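Local coordinates for protein inactive poly [ADP-ribose] polymerase RCD1 (Arabidopsis thaliana, PDB 5NGO) that carries a PARP-like domain classed as inactive in ADP-ribosylation and is bound by the downy mildew effector HaRxL106, which thereby suppresses plant immunity, at residues 76-81 with 174-179; 40-45 with 169-174. One frame throughout, in Å; residues are numbered along the deposited sequence.

Contact 1 (76-81 with 174-179); sequences AVMMQG and IFPEFV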
# COMPACT_ATOMS: atom_id res chain seq x y z
N ALA A 76 11.54 8.35 7.54
CA ALA A 76 12.17 8.42 6.22
C ALA A 76 11.17 8.52 5.05
O ALA A 76 11.44 9.23 4.08
CB ALA A 76 13.09 7.22 6.02
N VAL A 77 10.02 7.86 5.16
CA VAL A 77 9.20 7.52 3.97
C VAL A 77 8.82 8.62 2.98
O VAL A 77 8.81 8.36 1.86
CB VAL A 77 7.93 6.74 4.38
CG1 VAL A 77 6.81 7.68 4.84
CG2 VAL A 77 7.45 5.83 3.25
N MET A 78 8.61 9.85 3.45
CA MET A 78 8.20 10.96 2.58
C MET A 78 9.31 11.57 1.75
O MET A 78 9.11 11.83 0.57
CB MET A 78 7.47 12.05 3.37
CG MET A 78 6.06 11.58 3.83
SD MET A 78 4.90 11.73 2.40
CE MET A 78 4.00 10.19 2.51
N MET A 79 10.47 11.82 2.35
CA MET A 79 11.54 12.58 1.68
C MET A 79 12.36 11.74 0.69
O MET A 79 12.62 12.18 -0.43
CB MET A 79 12.46 13.22 2.73
CG MET A 79 13.35 14.34 2.19
SD MET A 79 13.83 15.57 3.41
CE MET A 79 14.18 14.61 4.89
N GLN A 80 12.74 10.53 1.10
CA GLN A 80 13.61 9.68 0.30
C GLN A 80 12.87 8.59 -0.51
O GLN A 80 13.48 7.91 -1.32
CB GLN A 80 14.69 9.05 1.19
CG GLN A 80 15.53 10.07 1.94
CD GLN A 80 15.87 9.60 3.33
OE1 GLN A 80 15.81 10.36 4.30
NE2 GLN A 80 16.29 8.34 3.43
N GLY A 81 11.57 8.46 -0.30
CA GLY A 81 10.73 7.48 -1.00
C GLY A 81 10.46 6.14 -0.32
O GLY A 81 10.75 5.95 0.87
N ILE A 174 2.54 5.28 -5.81
CA ILE A 174 2.11 5.04 -4.42
C ILE A 174 2.22 6.32 -3.60
O ILE A 174 3.29 6.91 -3.55
CB ILE A 174 2.96 3.94 -3.73
CG1 ILE A 174 2.89 2.64 -4.53
CG2 ILE A 174 2.46 3.71 -2.29
CD1 ILE A 174 3.85 1.57 -4.05
N PHE A 175 1.13 6.75 -2.99
CA PHE A 175 1.19 7.84 -2.02
C PHE A 175 0.79 7.31 -0.63
O PHE A 175 -0.38 7.03 -0.40
CB PHE A 175 0.29 9.00 -2.43
CG PHE A 175 0.25 10.10 -1.41
CD1 PHE A 175 1.38 10.84 -1.12
CD2 PHE A 175 -0.91 10.36 -0.71
CE1 PHE A 175 1.35 11.85 -0.17
CE2 PHE A 175 -0.96 11.37 0.25
CZ PHE A 175 0.17 12.11 0.52
N PRO A 176 1.76 7.19 0.30
CA PRO A 176 1.45 6.87 1.69
C PRO A 176 0.73 7.99 2.37
O PRO A 176 1.25 9.07 2.41
CB PRO A 176 2.83 6.64 2.34
CG PRO A 176 3.83 6.80 1.27
CD PRO A 176 3.19 7.45 0.10
N GLU A 177 -0.46 7.74 2.88
CA GLU A 177 -1.29 8.83 3.37
C GLU A 177 -1.60 8.77 4.85
O GLU A 177 -1.59 9.80 5.51
CB GLU A 177 -2.60 8.87 2.58
CG GLU A 177 -3.36 10.17 2.77
CD GLU A 177 -4.50 10.37 1.88
OE1 GLU A 177 -4.95 9.40 1.24
OE2 GLU A 177 -5.00 11.51 1.82
N PHE A 178 -1.91 7.59 5.36
CA PHE A 178 -2.37 7.41 6.74
C PHE A 178 -1.55 6.33 7.44
O PHE A 178 -1.16 5.36 6.81
CB PHE A 178 -3.81 7.01 6.79
CG PHE A 178 -4.78 8.04 6.25
CD1 PHE A 178 -5.13 8.05 4.93
CD2 PHE A 178 -5.46 8.87 7.13
CE1 PHE A 178 -6.07 8.99 4.45
CE2 PHE A 178 -6.39 9.78 6.68
CZ PHE A 178 -6.73 9.85 5.34
N VAL A 179 -1.28 6.52 8.73
CA VAL A 179 -0.67 5.51 9.57
C VAL A 179 -1.68 5.06 10.62
O VAL A 179 -2.24 5.89 11.35
CB VAL A 179 0.58 6.03 10.31
CG1 VAL A 179 1.19 4.93 11.15
CG2 VAL A 179 1.61 6.53 9.29
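The methyl end of M78 lies against the pyrrolidine ring of P176, and this pair carries most of the buried apolar contact. It belongs to the PARP catalytic fold, in which helices pack against a mixed beta sheet. Here the short helical turn 77-80 sits on the strand segment 174-179. The methyl CE of M78 lies 3.6 Å from CG of P176 and nearly as close to CB and CD, so it rests on the CB-CG-CD part of the ring. The same methyl approaches the ring of F175 obliquely, with CE of M78 4.1 Å from CE1 of F175. V77 adds a looser touch beside it: its CG2 is 4.2 Å from CG of P176.

Torsions explain the reach of the methionine. CG of M78 stands anti to its carbonyl carbon (chi1 -71°), and the chain then bends at chi2 and chi3. The bends bring the methyl to the proline although the CB of M78 does not point at the strand. The CB of F175 does not point at the turn either, yet the end of its ring comes nearer and meets the methyl.

Further out, M78 also packs on A39 of helix 37-57 and on F34, and V77 touches F34 and L82. F175 leans on F46 of the same helix, while P176 rests on V124 of strand 121-129. That strand pairs with 174-182, and the pairing contains a classic beta bulge, where E177 and F178 both face L125. The carboxylate of E177 forms a salt bridge with R127 through OE2 of E177 and NH2 of R127.

Contact 2 (40-45 with 169-174); sequences EARLAL and NMNTHI
L45 and R42, one turn apart on helix 37-57, reach across to the loop at N171 and T172. The leucine points its CB at the loop. Its CG stands anti to the backbone N (chi1 -172°), which carries the branch CD2 out to the loop backbone. CD2 of L45 lies 3.7 Å from the carbonyl O of N171 and 4.1 Å from CA of T172. The arginine is extended at first and bends at chi3 (-71°), which turns its guanidinium to the loop. The carbonyl O of N171 lies at the edge of that group, near its plane. NH1 of R42 is 3.6 Å from this O of N171, a polar approach too long to count as a hydrogen bond. The firmer partner of R42 is elsewhere: its NE meets O of M78.

The loop is tied within itself. OG1 of T172 donates to O of N169 over 3.2 Å, from above the carbonyl plane. N of H173 gives the same oxygen of N169 a second bond, at 2.9 Å. The loop joins strand 162-165 to strand 174-182. T172 and H173 also touch Q49 further along helix 37-57, and L43 of that helix packs on R127 of strand 121-129.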
# COMPACT_ATOMS: atom_id res chain seq x y z
N GLU A 40 2.97 17.20 0.90
CA GLU A 40 2.21 17.98 -0.10
C GLU A 40 2.86 17.93 -1.48
O GLU A 40 2.16 17.71 -2.47
CB GLU A 40 2.01 19.42 0.35
CG GLU A 40 1.04 19.52 1.52
CD GLU A 40 0.99 20.89 2.20
OE1 GLU A 40 1.61 21.87 1.69
OE2 GLU A 40 0.29 20.95 3.24
N ALA A 41 4.19 18.12 -1.54
CA ALA A 41 4.90 18.03 -2.81
C ALA A 41 4.82 16.62 -3.40
O ALA A 41 4.65 16.46 -4.61
CB ALA A 41 6.35 18.47 -2.67
N ARG A 42 4.91 15.61 -2.53
CA ARG A 42 4.78 14.22 -2.95
C ARG A 42 3.37 13.86 -3.42
O ARG A 42 3.21 13.05 -4.32
CB ARG A 42 5.23 13.27 -1.83
CG ARG A 42 5.24 11.81 -2.25
CD ARG A 42 6.13 10.95 -1.39
NE ARG A 42 7.55 11.23 -1.63
CZ ARG A 42 8.27 10.81 -2.67
NH1 ARG A 42 7.72 10.08 -3.65
NH2 ARG A 42 9.56 11.15 -2.75
N LEU A 43 2.35 14.48 -2.84
CA LEU A 43 0.97 14.31 -3.28
C LEU A 43 0.75 14.96 -4.63
O LEU A 43 0.08 14.38 -5.49
CB LEU A 43 -0.03 14.91 -2.27
CG LEU A 43 -1.51 14.76 -2.62
CD1 LEU A 43 -1.88 13.29 -2.90
CD2 LEU A 43 -2.36 15.35 -1.48
N ALA A 44 1.31 16.15 -4.83
CA ALA A 44 1.25 16.82 -6.12
C ALA A 44 1.91 15.97 -7.22
O ALA A 44 1.36 15.87 -8.32
CB ALA A 44 1.88 18.20 -6.05
N LEU A 45 3.05 15.35 -6.92
CA LEU A 45 3.72 14.44 -7.86
C LEU A 45 2.83 13.26 -8.24
O LEU A 45 2.63 12.97 -9.41
CB LEU A 45 5.04 13.93 -7.27
CG LEU A 45 5.99 13.13 -8.15
CD1 LEU A 45 7.42 13.31 -7.64
CD2 LEU A 45 5.69 11.65 -8.25
N ASN A 169 7.83 1.86 -10.60
CA ASN A 169 6.64 2.66 -10.31
C ASN A 169 6.51 3.06 -8.83
O ASN A 169 5.57 3.77 -8.50
CB ASN A 169 5.40 1.87 -10.73
CG ASN A 169 5.32 1.64 -12.24
OD1 ASN A 169 5.89 2.39 -13.03
ND2 ASN A 169 4.61 0.60 -12.64
N MET A 170 7.44 2.65 -7.96
CA MET A 170 7.19 2.77 -6.53
C MET A 170 7.04 4.21 -6.06
O MET A 170 6.27 4.49 -5.16
CB MET A 170 8.24 2.04 -5.70
CG MET A 170 9.52 2.79 -5.47
SD MET A 170 10.59 1.91 -4.29
CE MET A 170 11.11 0.49 -5.26
N ASN A 171 7.78 5.13 -6.68
CA ASN A 171 7.74 6.53 -6.28
C ASN A 171 6.71 7.37 -7.02
O ASN A 171 6.33 8.43 -6.52
CB ASN A 171 9.13 7.16 -6.41
CG ASN A 171 10.09 6.67 -5.33
OD1 ASN A 171 9.67 6.37 -4.22
ND2 ASN A 171 11.37 6.55 -5.66
N THR A 172 6.25 6.91 -8.17
CA THR A 172 5.21 7.60 -8.95
C THR A 172 3.79 7.12 -8.63
O THR A 172 2.86 7.91 -8.69
CB THR A 172 5.46 7.39 -10.46
OG1 THR A 172 5.72 6.01 -10.72
CG2 THR A 172 6.64 8.19 -10.93
N HIS A 173 3.63 5.85 -8.30
CA HIS A 173 2.32 5.19 -8.29
C HIS A 173 1.81 4.86 -6.86
O HIS A 173 0.76 4.24 -6.73
CB HIS A 173 2.41 3.91 -9.13
CG HIS A 173 2.48 4.16 -10.61
ND1 HIS A 173 1.33 4.25 -11.34
CD2 HIS A 173 3.49 4.25 -11.51
CE1 HIS A 173 1.61 4.43 -12.62
NE2 HIS A 173 2.93 4.42 -12.74
N ILE A 174 2.54 5.28 -5.81
CA ILE A 174 2.11 5.04 -4.42
C ILE A 174 2.22 6.32 -3.60
O ILE A 174 3.29 6.91 -3.55
CB ILE A 174 2.96 3.94 -3.73
CG1 ILE A 174 2.89 2.64 -4.53
CG2 ILE A 174 2.46 3.71 -2.29
CD1 ILE A 174 3.85 1.57 -4.05

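Contacts 1 and 2 are neighbours, with centres about 8 Å apart. They share I174, where the loop of contact 2 enters the strand of contact 1. R42 links them most directly: its NE lies 2.8 Å from O of M78, a probable hydrogen bond that ties helix 37-57 to the turn 77-80. Packing adds two more links. CD1 of L43 is 3.8 Å from CD2 of F175, and OD1 of N171 is 3.6 Å from CA of G81. Helix 37-57, the turn 77-80 and the start of strand 174-182 thus meet in one place. Contact 1 is the buried part, and contact 2 lies at the surface. OD1 of N171 also takes a weak hydrogen bond from N of L82, the residue after G81.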